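Local structure of haloperoxidase (Corallina officinalis, 1QHB) at residues P51-S56 with D73-F78; F57-P62 with R406-G411; D290-L295 with L299-A304. The protein catalyses the vanadate-dependent bromination of organic substrates with bromide and hydrogen peroxide, working as a homododecamer that also binds one calcium ion per subunit. One frame throughout, in Å; residues are numbered along the deposited sequence.

Interaction 1 (P51-S56 with D73-F78); sequences PSFIGS and DDFLAF
A type I beta turn from Phe53 to Ser56, closed by Ser56 N to Phe53 O, lies against the side of helix 72-84, and the first residue of that turn makes most of the contact. The ring of Phe53 meets the ring of Phe75 obliquely: the centroids are 4.3 Å apart and the planes are inclined by 31°. Phe75 CD2 sits over the middle of one Phe53 face, with its shortest approach, 3.4 Å, to Phe53 CE1. Phe75 CB lies over the same face and makes a CH-pi contact, 4.2 Å from the centroid of the Phe53 ring. The opposite face of Phe53 is taken by Pro51 CB, set toward the rim, which leaves the ring sandwiched between its own loop and the helix. Phe75 reaches out from the helix because its CG is anti to the backbone N (chi1 -178°). Farther along the same ring, Phe75 CZ comes to 3.9 Å from Ser56 CB, so both ends of the turn rest on one aromatic side chain. One helical residue on, Leu76 crosses Phe53 at about a right angle and puts CD2 3.9 Å from Phe53 CZ. No hydrogen bond joins the two segments. Around it, Leu41 and Ile69 of the flanking loops also touch Phe53, while Phe78 meets the ring of Trp123. Leu76 packs on Asn356 of a second subunit, and Asp73 OD2 accepts a hydrogen bond from Gln361 NE2 of that subunit's calcium site. The loop after helix 11-28 thus lies against helix 72-84, which in turn borders the second subunit.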
ATOM      1  N   PRO A  51      -5.135  18.470  48.494  1.00 15.57           N
ATOM      2  CA  PRO A  51      -3.979  19.149  47.943  1.00 15.33           C
ATOM      3  C   PRO A  51      -4.261  20.639  48.061  1.00 15.92           C
ATOM      4  O   PRO A  51      -5.388  21.093  47.803  1.00 13.34           O
ATOM      5  CB  PRO A  51      -3.858  18.628  46.520  1.00 13.35           C
ATOM      6  CG  PRO A  51      -5.190  18.066  46.158  1.00 15.37           C
ATOM      7  CD  PRO A  51      -5.884  17.672  47.439  1.00 15.27           C
ATOM      8  N   SER A  52      -3.240  21.402  48.477  1.00 13.68           N
ATOM      9  CA  SER A  52      -3.452  22.838  48.628  1.00 14.33           C
ATOM     10  C   SER A  52      -2.999  23.636  47.407  1.00 15.88           C
ATOM     11  O   SER A  52      -3.368  24.818  47.263  1.00 15.95           O
ATOM     12  CB  SER A  52      -2.640  23.299  49.849  1.00 11.28           C
ATOM     13  OG  SER A  52      -1.241  22.991  49.575  1.00 16.56           O
ATOM     14  N   PHE A  53      -2.144  23.048  46.575  1.00 14.23           N
ATOM     15  CA  PHE A  53      -1.644  23.653  45.353  1.00 12.55           C
ATOM     16  C   PHE A  53      -0.815  24.900  45.588  1.00 14.42           C
ATOM     17  O   PHE A  53      -0.710  25.679  44.649  1.00 14.61           O
ATOM     18  CB  PHE A  53      -2.824  23.974  44.428  1.00  9.86           C
ATOM     19  CG  PHE A  53      -3.476  22.706  43.934  1.00 10.85           C
ATOM     20  CD1 PHE A  53      -2.760  21.761  43.209  1.00 10.09           C
ATOM     21  CD2 PHE A  53      -4.801  22.464  44.248  1.00 11.37           C
ATOM     22  CE1 PHE A  53      -3.343  20.553  42.804  1.00 11.99           C
ATOM     23  CE2 PHE A  53      -5.408  21.273  43.839  1.00 11.18           C
ATOM     24  CZ  PHE A  53      -4.663  20.327  43.121  1.00 11.10           C
ATOM     25  N   ILE A  54      -0.095  25.053  46.722  1.00 13.10           N
ATOM     26  CA  ILE A  54       0.689  26.236  46.990  1.00 12.53           C
ATOM     27  C   ILE A  54       1.933  26.377  46.123  1.00 15.93           C
ATOM     28  O   ILE A  54       2.561  27.459  46.107  1.00 15.67           O
ATOM     29  CB  ILE A  54       1.143  26.328  48.486  1.00  9.57           C
ATOM     30  CG1 ILE A  54       2.018  25.174  48.913  1.00 14.61           C
ATOM     31  CG2 ILE A  54      -0.072  26.447  49.439  1.00 12.29           C
ATOM     32  CD1 ILE A  54       2.591  25.244  50.309  1.00 12.63           C
ATOM     33  N   GLY A  55       2.378  25.282  45.469  1.00 14.31           N
ATOM     34  CA  GLY A  55       3.638  25.410  44.690  1.00 12.24           C
ATOM     35  C   GLY A  55       3.260  25.474  43.208  1.00 14.16           C
ATOM     36  O   GLY A  55       4.153  25.387  42.365  1.00 13.24           O
ATOM     37  N   SER A  56       1.970  25.691  42.933  1.00  6.10           N
ATOM     38  CA  SER A  56       1.472  25.713  41.584  1.00  9.72           C
ATOM     39  C   SER A  56       0.940  27.064  41.119  1.00 12.15           C
ATOM     40  O   SER A  56       0.475  27.879  41.921  1.00 11.59           O
ATOM     41  CB  SER A  56       0.266  24.717  41.432  1.00 10.90           C
ATOM     42  OG  SER A  56       0.749  23.412  41.786  1.00 13.74           O
ATOM     43  N   ASP A  73     -11.038  22.063  43.678  1.00 17.47           N
ATOM     44  CA  ASP A  73     -11.730  21.783  42.424  1.00 16.45           C
ATOM     45  C   ASP A  73     -11.525  22.864  41.374  1.00 14.45           C
ATOM     46  O   ASP A  73     -11.619  22.625  40.158  1.00 14.96           O
ATOM     47  CB  ASP A  73     -13.235  21.594  42.651  1.00 16.76           C
ATOM     48  CG  ASP A  73     -13.614  20.290  43.328  1.00 28.84           C
ATOM     49  OD1 ASP A  73     -12.774  19.451  43.685  1.00 29.92           O
ATOM     50  OD2 ASP A  73     -14.824  20.032  43.534  1.00 36.08           O
ATOM     51  N   ASP A  74     -11.348  24.120  41.755  1.00 14.25           N
ATOM     52  CA  ASP A  74     -11.129  25.190  40.766  1.00 13.55           C
ATOM     53  C   ASP A  74      -9.816  24.930  40.031  1.00 15.34           C
ATOM     54  O   ASP A  74      -9.808  25.140  38.848  1.00 14.61           O
ATOM     55  CB  ASP A  74     -11.034  26.550  41.441  1.00 13.30           C
ATOM     56  CG  ASP A  74     -12.358  27.025  42.019  1.00 16.38           C
ATOM     57  OD1 ASP A  74     -13.424  26.544  41.568  1.00 18.82           O
ATOM     58  OD2 ASP A  74     -12.361  27.894  42.911  1.00 21.81           O
ATOM     59  N   PHE A  75      -8.774  24.443  40.737  1.00 14.17           N
ATOM     60  CA  PHE A  75      -7.523  24.148  40.029  1.00 15.17           C
ATOM     61  C   PHE A  75      -7.645  22.900  39.164  1.00 16.29           C
ATOM     62  O   PHE A  75      -7.222  22.897  38.016  1.00 15.17           O
ATOM     63  CB  PHE A  75      -6.382  23.998  41.035  1.00 10.24           C
ATOM     64  CG  PHE A  75      -5.059  23.737  40.365  1.00 14.70           C
ATOM     65  CD1 PHE A  75      -4.322  24.767  39.893  1.00 10.79           C
ATOM     66  CD2 PHE A  75      -4.560  22.438  40.225  1.00 12.73           C
ATOM     67  CE1 PHE A  75      -3.094  24.583  39.269  1.00 10.88           C
ATOM     68  CE2 PHE A  75      -3.348  22.229  39.606  1.00 13.58           C
ATOM     69  CZ  PHE A  75      -2.599  23.300  39.156  1.00 11.35           C
ATOM     70  N   LEU A  76      -8.276  21.862  39.660  1.00 14.63           N
ATOM     71  CA  LEU A  76      -8.474  20.601  38.946  1.00 15.91           C
ATOM     72  C   LEU A  76      -9.332  20.791  37.709  1.00 15.23           C
ATOM     73  O   LEU A  76      -9.050  20.188  36.688  1.00 16.21           O
ATOM     74  CB  LEU A  76      -9.049  19.523  39.857  1.00 13.41           C
ATOM     75  CG  LEU A  76      -8.136  19.140  41.017  1.00 16.44           C
ATOM     76  CD1 LEU A  76      -8.854  18.338  42.085  1.00  8.80           C
ATOM     77  CD2 LEU A  76      -6.885  18.418  40.490  1.00 11.42           C
ATOM     78  N   ALA A  77     -10.297  21.700  37.725  1.00 15.70           N
ATOM     79  CA  ALA A  77     -11.130  21.978  36.539  1.00 16.54           C
ATOM     80  C   ALA A  77     -10.297  22.744  35.525  1.00 14.78           C
ATOM     81  O   ALA A  77     -10.371  22.513  34.310  1.00 17.44           O
ATOM     82  CB  ALA A  77     -12.372  22.789  36.907  1.00  9.01           C
ATOM     83  N   PHE A  78      -9.443  23.650  36.027  1.00 14.17           N
ATOM     84  CA  PHE A  78      -8.528  24.435  35.203  1.00 10.32           C
ATOM     85  C   PHE A  78      -7.562  23.523  34.448  1.00 11.71           C
ATOM     86  O   PHE A  78      -7.311  23.716  33.239  1.00 12.94           O
ATOM     87  CB  PHE A  78      -7.752  25.360  36.119  1.00  9.93           C
ATOM     88  CG  PHE A  78      -6.609  26.168  35.566  1.00 14.80           C
ATOM     89  CD1 PHE A  78      -6.798  27.066  34.539  1.00 19.44           C
ATOM     90  CD2 PHE A  78      -5.341  26.051  36.110  1.00 20.85           C
ATOM     91  CE1 PHE A  78      -5.733  27.829  34.057  1.00 17.34           C
ATOM     92  CE2 PHE A  78      -4.279  26.789  35.632  1.00 22.12           C
ATOM     93  CZ  PHE A  78      -4.483  27.692  34.598  1.00 17.24           C
TER

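Interaction 2 (F57-P62 with R406-G411); sequences FTKGLP and RPEATG. With PO4 (phosphate ion), chain G.
Lys59 and Glu408 form a buried salt bridge, Lys59 NZ to Glu408 OE2 at 2.8 Å, in which the ammonium takes the syn lone pair of OE2, the one on the side of OE1. The two side chains meet at about a right angle. Lys59 arrives fully extended from the loop 57-62, whereas Glu408 starts with CG between its backbone N and carbonyl carbon (chi1 70°) and then runs out straight from the first turn of helix 407-422. Both ends have further partners: Lys59 NZ also donates to the carbonyl oxygens of Glu473 and Ser475, while Glu408 OE1 accepts from Ser475 N and OE2 from Gln302 NE2. At the N-cap of the same helix, Arg406 turns its guanidinium to a bound phosphate, probably from the crystallisation liquor, which occupies the vanadate site. Phosphate O1 lies in the guanidinium plane at its edge and accepts a hydrogen bond from each terminal nitrogen, 2.8 Å from Arg406 NH1 with an N-H...O angle of 158°, and 3.1 Å from Arg406 NH2 with 141°. A bend at chi2 sends the Arg406 chain that way, and bonds from NE to His478 O and from NH1 to Val550 O fix its rotation. The packing is slight: Arg406 CG meets the edge of the Phe57 ring, 4.3 Å from CD1; within the loop itself, Lys59 N lies over the centre of one face of that ring. The phosphate is also gripped by Lys398, Ser483, Gly484, His485, Arg545 and His551, so side chains of lysine, arginine and histidine, a backbone N-H and a serine hydroxyl gather round an anion much as they probably do round vanadate. The neighbouring ion pair is itself enclosed by polar partners, which probably stabilise its buried charges.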
ATOM      1  N   PHE A  57       0.916  27.258  39.793  1.00 11.26           N
ATOM      2  CA  PHE A  57       0.377  28.537  39.307  1.00 11.91           C
ATOM      3  C   PHE A  57      -1.113  28.557  39.552  1.00 14.41           C
ATOM      4  O   PHE A  57      -1.784  27.701  39.019  1.00  9.28           O
ATOM      5  CB  PHE A  57       0.578  28.641  37.803  1.00  9.86           C
ATOM      6  CG  PHE A  57      -0.014  29.830  37.134  1.00 11.91           C
ATOM      7  CD1 PHE A  57       0.600  31.060  37.146  1.00  7.28           C
ATOM      8  CD2 PHE A  57      -1.223  29.683  36.436  1.00  3.42           C
ATOM      9  CE1 PHE A  57       0.015  32.139  36.506  1.00  7.93           C
ATOM     10  CE2 PHE A  57      -1.781  30.751  35.762  1.00  9.13           C
ATOM     11  CZ  PHE A  57      -1.171  31.974  35.828  1.00  9.35           C
ATOM     12  N   THR A  58      -1.645  29.501  40.320  1.00 11.58           N
ATOM     13  CA  THR A  58      -3.083  29.526  40.511  1.00 11.18           C
ATOM     14  C   THR A  58      -3.551  30.967  40.324  1.00 14.33           C
ATOM     15  O   THR A  58      -4.663  31.297  40.773  1.00 15.35           O
ATOM     16  CB  THR A  58      -3.527  29.070  41.892  1.00 11.22           C
ATOM     17  OG1 THR A  58      -2.953  30.009  42.826  1.00 13.22           O
ATOM     18  CG2 THR A  58      -3.037  27.676  42.286  1.00 10.02           C
ATOM     19  N   LYS A  59      -2.798  31.764  39.593  1.00 13.93           N
ATOM     20  CA  LYS A  59      -3.238  33.152  39.416  1.00 13.46           C
ATOM     21  C   LYS A  59      -4.560  33.191  38.685  1.00 16.27           C
ATOM     22  O   LYS A  59      -4.652  32.613  37.607  1.00 14.10           O
ATOM     23  CB  LYS A  59      -2.135  33.892  38.652  1.00 13.79           C
ATOM     24  CG  LYS A  59      -2.288  35.426  38.741  1.00 14.00           C
ATOM     25  CD  LYS A  59      -1.065  36.084  38.169  1.00  9.91           C
ATOM     26  CE  LYS A  59      -1.267  37.608  38.088  1.00 15.51           C
ATOM     27  NZ  LYS A  59       0.058  38.294  38.042  1.00 12.16           N
ATOM     28  N   GLY A  60      -5.576  33.903  39.249  1.00 15.52           N
ATOM     29  CA  GLY A  60      -6.868  33.994  38.553  1.00 14.85           C
ATOM     30  C   GLY A  60      -7.947  33.238  39.312  1.00 15.40           C
ATOM     31  O   GLY A  60      -9.112  33.623  39.298  1.00 17.85           O
ATOM     32  N   LEU A  61      -7.602  32.130  39.938  1.00 13.72           N
ATOM     33  CA  LEU A  61      -8.492  31.357  40.778  1.00 16.48           C
ATOM     34  C   LEU A  61      -8.628  32.098  42.103  1.00 17.53           C
ATOM     35  O   LEU A  61      -7.654  32.653  42.576  1.00 18.27           O
ATOM     36  CB  LEU A  61      -7.937  29.953  41.002  1.00 15.96           C
ATOM     37  CG  LEU A  61      -7.639  29.121  39.751  1.00 20.02           C
ATOM     38  CD1 LEU A  61      -7.051  27.782  40.161  1.00 15.32           C
ATOM     39  CD2 LEU A  61      -8.902  28.922  38.932  1.00 18.92           C
ATOM     40  N   PRO A  62      -9.807  32.057  42.736  1.00 17.66           N
ATOM     41  CA  PRO A  62     -10.073  32.741  43.982  1.00 14.10           C
ATOM     42  C   PRO A  62      -9.157  32.265  45.090  1.00 16.85           C
ATOM     43  O   PRO A  62      -9.119  31.051  45.365  1.00 14.44           O
ATOM     44  CB  PRO A  62     -11.528  32.370  44.315  1.00 12.98           C
ATOM     45  CG  PRO A  62     -12.101  31.602  43.181  1.00 15.23           C
ATOM     46  CD  PRO A  62     -10.988  31.316  42.202  1.00 14.33           C
ATOM     47  N   ARG A 406       4.621  31.560  39.755  1.00  8.88           N
ATOM     48  CA  ARG A 406       5.525  32.682  39.436  1.00  9.76           C
ATOM     49  C   ARG A 406       6.198  33.135  40.726  1.00 10.82           C
ATOM     50  O   ARG A 406       5.723  32.877  41.832  1.00 11.81           O
ATOM     51  CB  ARG A 406       4.709  33.800  38.787  1.00  9.61           C
ATOM     52  CG  ARG A 406       4.204  33.466  37.371  1.00  8.88           C
ATOM     53  CD  ARG A 406       5.273  33.873  36.342  1.00 13.17           C
ATOM     54  NE  ARG A 406       4.710  33.721  34.991  1.00 13.95           N
ATOM     55  CZ  ARG A 406       5.212  34.257  33.905  1.00 14.93           C
ATOM     56  NH1 ARG A 406       6.304  35.011  33.934  1.00 10.61           N
ATOM     57  NH2 ARG A 406       4.636  34.072  32.734  1.00  8.15           N
ATOM     58  N   PRO A 407       7.338  33.811  40.620  1.00  9.92           N
ATOM     59  CA  PRO A 407       8.090  34.346  41.758  1.00  9.74           C
ATOM     60  C   PRO A 407       7.285  35.189  42.714  1.00 14.03           C
ATOM     61  O   PRO A 407       7.450  35.121  43.935  1.00 10.84           O
ATOM     62  CB  PRO A 407       9.208  35.176  41.103  1.00  9.00           C
ATOM     63  CG  PRO A 407       9.382  34.524  39.761  1.00  7.94           C
ATOM     64  CD  PRO A 407       7.998  34.115  39.311  1.00  8.15           C
ATOM     65  N   GLU A 408       6.317  35.993  42.250  1.00 11.42           N
ATOM     66  CA  GLU A 408       5.491  36.770  43.146  1.00 11.91           C
ATOM     67  C   GLU A 408       4.675  35.897  44.080  1.00 14.78           C
ATOM     68  O   GLU A 408       4.553  36.254  45.287  1.00 16.56           O
ATOM     69  CB  GLU A 408       4.542  37.673  42.353  1.00 10.50           C
ATOM     70  CG  GLU A 408       3.432  36.916  41.621  1.00  8.48           C
ATOM     71  CD  GLU A 408       2.949  37.737  40.456  1.00 11.50           C
ATOM     72  OE1 GLU A 408       3.780  38.370  39.719  1.00 12.78           O
ATOM     73  OE2 GLU A 408       1.733  37.750  40.259  1.00 13.00           O
ATOM     74  N   ALA A 409       4.197  34.739  43.637  1.00 12.65           N
ATOM     75  CA  ALA A 409       3.426  33.834  44.511  1.00 13.57           C
ATOM     76  C   ALA A 409       4.325  33.266  45.587  1.00 14.18           C
ATOM     77  O   ALA A 409       3.947  33.076  46.741  1.00 14.90           O
ATOM     78  CB  ALA A 409       2.865  32.708  43.648  1.00 10.64           C
ATOM     79  N   THR A 410       5.577  32.964  45.219  1.00 14.05           N
ATOM     80  CA  THR A 410       6.542  32.457  46.186  1.00 13.26           C
ATOM     81  C   THR A 410       6.822  33.509  47.255  1.00 16.63           C
ATOM     82  O   THR A 410       6.999  33.141  48.430  1.00 15.89           O
ATOM     83  CB  THR A 410       7.857  32.043  45.516  1.00 10.23           C
ATOM     84  OG1 THR A 410       7.570  31.046  44.524  1.00 13.48           O
ATOM     85  CG2 THR A 410       8.769  31.347  46.557  1.00  8.33           C
ATOM     86  N   GLY A 411       6.893  34.789  46.840  1.00 11.99           N
ATOM     87  CA  GLY A 411       7.133  35.868  47.817  1.00 12.64           C
ATOM     88  C   GLY A 411       5.894  35.945  48.730  1.00 14.24           C
ATOM     89  O   GLY A 411       5.991  36.136  49.922  1.00 16.32           O
TER
HETATM   90  P   PO4 G3000       7.062  35.377  29.882  1.00 11.64           P
HETATM   91  O1  PO4 G3000       6.727  35.855  31.251  1.00 14.53           O
HETATM   92  O2  PO4 G3000       8.448  35.756  29.486  1.00 15.34           O
HETATM   93  O3  PO4 G3000       6.089  35.934  28.927  1.00 17.49           O
HETATM   94  O4  PO4 G3000       6.963  33.870  29.929  1.00 15.84           O

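Interaction 3 (D290-L295 with L299-A304); sequences DFMTDL and LDVQDA
Met292 stands out because its backbone has positive phi (60°) although it is not glycine, and its side chain sets out toward the end of the helix that follows. The segments are the lead-in with the first residue of helix 295-302, and the helix's second half with the two residues that follow; Asp294 is the N-cap. A Schellman motif ends the helix: Ala304, with positive phi, is its C-prime residue, Ala304 N returns to Val301 O and the N of the next residue to Asp300 O. Met292 crosses Val301 at about a right angle. The bend at chi3 (68°) turns its methyl CE onto Val301 CG1 at 3.6 Å, while the sulfur lies 3.9 Å from the same CG1. CE also comes within 3.6 Å of Gln302 NE2, an amide nitrogen whose polar partner is Glu408 OE2. At the start of the helix, Leu295 and Leu299 are a turn apart, and Leu299 N donates to Leu295 O at 2.9 Å. Their side chains cross, with Leu295 CG 4.0 Å from Leu299 CD1. Met469 lies beside Met292, and Thr293 packs on helix 439-456. The tightest approach by a side chain is Leu299 CG, 3.2 Å from Leu295 O.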
ATOM      1  N   ASP A 290       7.902  50.705  42.942  1.00 14.41           N
ATOM      2  CA  ASP A 290       7.683  49.273  42.743  1.00 15.02           C
ATOM      3  C   ASP A 290       6.239  48.978  43.133  1.00 16.52           C
ATOM      4  O   ASP A 290       5.574  49.849  43.707  1.00 17.33           O
ATOM      5  CB  ASP A 290       8.643  48.403  43.509  1.00  8.69           C
ATOM      6  CG  ASP A 290      10.088  48.634  43.123  1.00 15.28           C
ATOM      7  OD1 ASP A 290      10.434  48.330  41.949  1.00 19.39           O
ATOM      8  OD2 ASP A 290      10.889  49.098  43.977  1.00 20.50           O
ATOM      9  N   PHE A 291       5.742  47.794  42.848  1.00 15.24           N
ATOM     10  CA  PHE A 291       4.332  47.470  42.940  1.00 11.33           C
ATOM     11  C   PHE A 291       4.102  46.150  43.642  1.00 12.85           C
ATOM     12  O   PHE A 291       5.048  45.358  43.762  1.00 13.03           O
ATOM     13  CB  PHE A 291       3.685  47.346  41.539  1.00 13.36           C
ATOM     14  CG  PHE A 291       3.826  48.606  40.711  1.00 15.88           C
ATOM     15  CD1 PHE A 291       2.868  49.592  40.800  1.00  9.94           C
ATOM     16  CD2 PHE A 291       4.904  48.802  39.855  1.00 10.98           C
ATOM     17  CE1 PHE A 291       2.951  50.757  40.056  1.00 12.79           C
ATOM     18  CE2 PHE A 291       5.009  49.967  39.128  1.00 12.21           C
ATOM     19  CZ  PHE A 291       4.042  50.953  39.238  1.00  9.60           C
ATOM     20  N   MET A 292       2.854  45.990  44.074  1.00 11.84           N
ATOM     21  CA  MET A 292       2.459  44.766  44.744  1.00 14.41           C
ATOM     22  C   MET A 292       3.273  44.518  46.004  1.00 14.87           C
ATOM     23  O   MET A 292       3.607  43.389  46.320  1.00 15.89           O
ATOM     24  CB  MET A 292       2.582  43.590  43.743  1.00 13.65           C
ATOM     25  CG  MET A 292       1.530  43.590  42.699  1.00 13.89           C
ATOM     26  SD  MET A 292       1.789  42.503  41.289  1.00 12.04           S
ATOM     27  CE  MET A 292       1.626  40.913  42.117  1.00  7.33           C
ATOM     28  N   THR A 293       3.528  45.563  46.780  1.00 15.50           N
ATOM     29  CA  THR A 293       4.283  45.456  48.014  1.00 14.61           C
ATOM     30  C   THR A 293       3.314  45.450  49.188  1.00 15.19           C
ATOM     31  O   THR A 293       3.745  45.282  50.330  1.00 17.10           O
ATOM     32  CB  THR A 293       5.237  46.653  48.185  1.00 15.87           C
ATOM     33  OG1 THR A 293       4.491  47.890  48.095  1.00 18.33           O
ATOM     34  CG2 THR A 293       6.260  46.650  47.056  1.00 16.30           C
ATOM     35  N   ASP A 294       2.034  45.559  48.932  1.00 14.95           N
ATOM     36  CA  ASP A 294       1.021  45.487  49.955  1.00 17.69           C
ATOM     37  C   ASP A 294       0.248  44.166  49.774  1.00 18.56           C
ATOM     38  O   ASP A 294      -0.216  43.853  48.662  1.00 15.41           O
ATOM     39  CB  ASP A 294       0.086  46.691  49.797  1.00 17.83           C
ATOM     40  CG  ASP A 294      -1.128  46.497  50.667  1.00 21.13           C
ATOM     41  OD1 ASP A 294      -1.024  46.664  51.896  1.00 23.25           O
ATOM     42  OD2 ASP A 294      -2.192  46.149  50.145  1.00 23.96           O
ATOM     43  N   LEU A 295       0.034  43.456  50.893  1.00 17.25           N
ATOM     44  CA  LEU A 295      -0.677  42.202  50.885  1.00 17.20           C
ATOM     45  C   LEU A 295      -2.033  42.221  50.237  1.00 18.09           C
ATOM     46  O   LEU A 295      -2.309  41.322  49.389  1.00 17.59           O
ATOM     47  CB  LEU A 295      -0.854  41.676  52.318  1.00 20.10           C
ATOM     48  CG  LEU A 295      -1.419  40.235  52.354  1.00 24.30           C
ATOM     49  CD1 LEU A 295      -0.430  39.321  51.643  1.00 12.83           C
ATOM     50  CD2 LEU A 295      -1.699  39.799  53.788  1.00 18.80           C
ATOM     51  N   LEU A 299      -2.973  40.206  46.799  1.00 15.46           N
ATOM     52  CA  LEU A 299      -4.011  39.167  46.718  1.00 11.50           C
ATOM     53  C   LEU A 299      -5.024  39.494  45.661  1.00 16.14           C
ATOM     54  O   LEU A 299      -5.418  38.585  44.929  1.00 19.08           O
ATOM     55  CB  LEU A 299      -4.690  38.987  48.059  1.00 12.21           C
ATOM     56  CG  LEU A 299      -3.794  38.464  49.184  1.00 18.04           C
ATOM     57  CD1 LEU A 299      -4.549  38.519  50.525  1.00 13.75           C
ATOM     58  CD2 LEU A 299      -3.382  37.027  48.918  1.00 12.93           C
ATOM     59  N   ASP A 300      -5.343  40.791  45.484  1.00 15.03           N
ATOM     60  CA  ASP A 300      -6.256  41.154  44.396  1.00 12.10           C
ATOM     61  C   ASP A 300      -5.665  40.784  43.054  1.00 15.24           C
ATOM     62  O   ASP A 300      -6.358  40.379  42.118  1.00 14.87           O
ATOM     63  CB  ASP A 300      -6.529  42.687  44.419  1.00 15.01           C
ATOM     64  CG  ASP A 300      -7.466  43.014  45.585  1.00 22.59           C
ATOM     65  OD1 ASP A 300      -8.224  42.124  46.050  1.00 17.80           O
ATOM     66  OD2 ASP A 300      -7.416  44.172  46.086  1.00 19.10           O
ATOM     67  N   VAL A 301      -4.374  41.050  42.865  1.00 12.85           N
ATOM     68  CA  VAL A 301      -3.699  40.698  41.606  1.00 14.36           C
ATOM     69  C   VAL A 301      -3.696  39.174  41.476  1.00 14.65           C
ATOM     70  O   VAL A 301      -4.044  38.700  40.417  1.00 14.71           O
ATOM     71  CB  VAL A 301      -2.276  41.259  41.539  1.00 17.40           C
ATOM     72  CG1 VAL A 301      -1.522  40.757  40.306  1.00 11.82           C
ATOM     73  CG2 VAL A 301      -2.274  42.788  41.545  1.00 14.63           C
ATOM     74  N   GLN A 302      -3.466  38.400  42.527  1.00 11.56           N
ATOM     75  CA  GLN A 302      -3.555  36.940  42.444  1.00 13.07           C
ATOM     76  C   GLN A 302      -4.952  36.484  42.092  1.00 13.94           C
ATOM     77  O   GLN A 302      -5.121  35.463  41.425  1.00 15.45           O
ATOM     78  CB  GLN A 302      -3.082  36.260  43.752  1.00  8.97           C
ATOM     79  CG  GLN A 302      -1.646  36.654  44.053  1.00 17.00           C
ATOM     80  CD  GLN A 302      -0.690  36.597  42.877  1.00 16.91           C
ATOM     81  OE1 GLN A 302      -0.466  35.525  42.323  1.00 15.18           O
ATOM     82  NE2 GLN A 302      -0.079  37.715  42.503  1.00 10.90           N
ATOM     83  N   ASP A 303      -5.967  37.273  42.483  1.00 14.66           N
ATOM     84  CA  ASP A 303      -7.353  37.003  42.140  1.00 12.51           C
ATOM     85  C   ASP A 303      -7.763  37.672  40.827  1.00 15.76           C
ATOM     86  O   ASP A 303      -8.959  37.873  40.562  1.00 16.51           O
ATOM     87  CB  ASP A 303      -8.246  37.528  43.279  1.00 15.98           C
ATOM     88  CG  ASP A 303      -8.262  36.683  44.504  1.00 17.06           C
ATOM     89  OD1 ASP A 303      -7.738  35.539  44.579  1.00 16.62           O
ATOM     90  OD2 ASP A 303      -8.835  37.176  45.513  1.00 21.19           O
ATOM     91  N   ALA A 304      -6.816  38.037  39.959  1.00 11.84           N
ATOM     92  CA  ALA A 304      -7.088  38.570  38.643  1.00 15.40           C
ATOM     93  C   ALA A 304      -7.404  40.059  38.437  1.00 16.07           C
ATOM     94  O   ALA A 304      -7.742  40.485  37.293  1.00 12.64           O
ATOM     95  CB  ALA A 304      -8.159  37.694  37.954  1.00  9.61           C
TER

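All three contacts are buried, but their chemistry changes with place. Interaction 1, farthest from the chain's centre and at the border with a second subunit, is aromatic and apolar; interaction 2, nearest the centre and beside the anion site, is ionic; interaction 3 mixes aliphatic packing with one helical backbone hydrogen bond. Interactions 1 and 2 share one continuous loop, 51-62, and touch where Phe75 CE1 meets Phe57 O at 3.4 Å. Interactions 2 and 3 are joined through Gln302, which serves both contacts and whose O probably accepts a hydrogen bond from Gly60 N. Interactions 1 and 3 do not touch, their nearest atoms about 8 Å apart, with interaction 2 in contact with both.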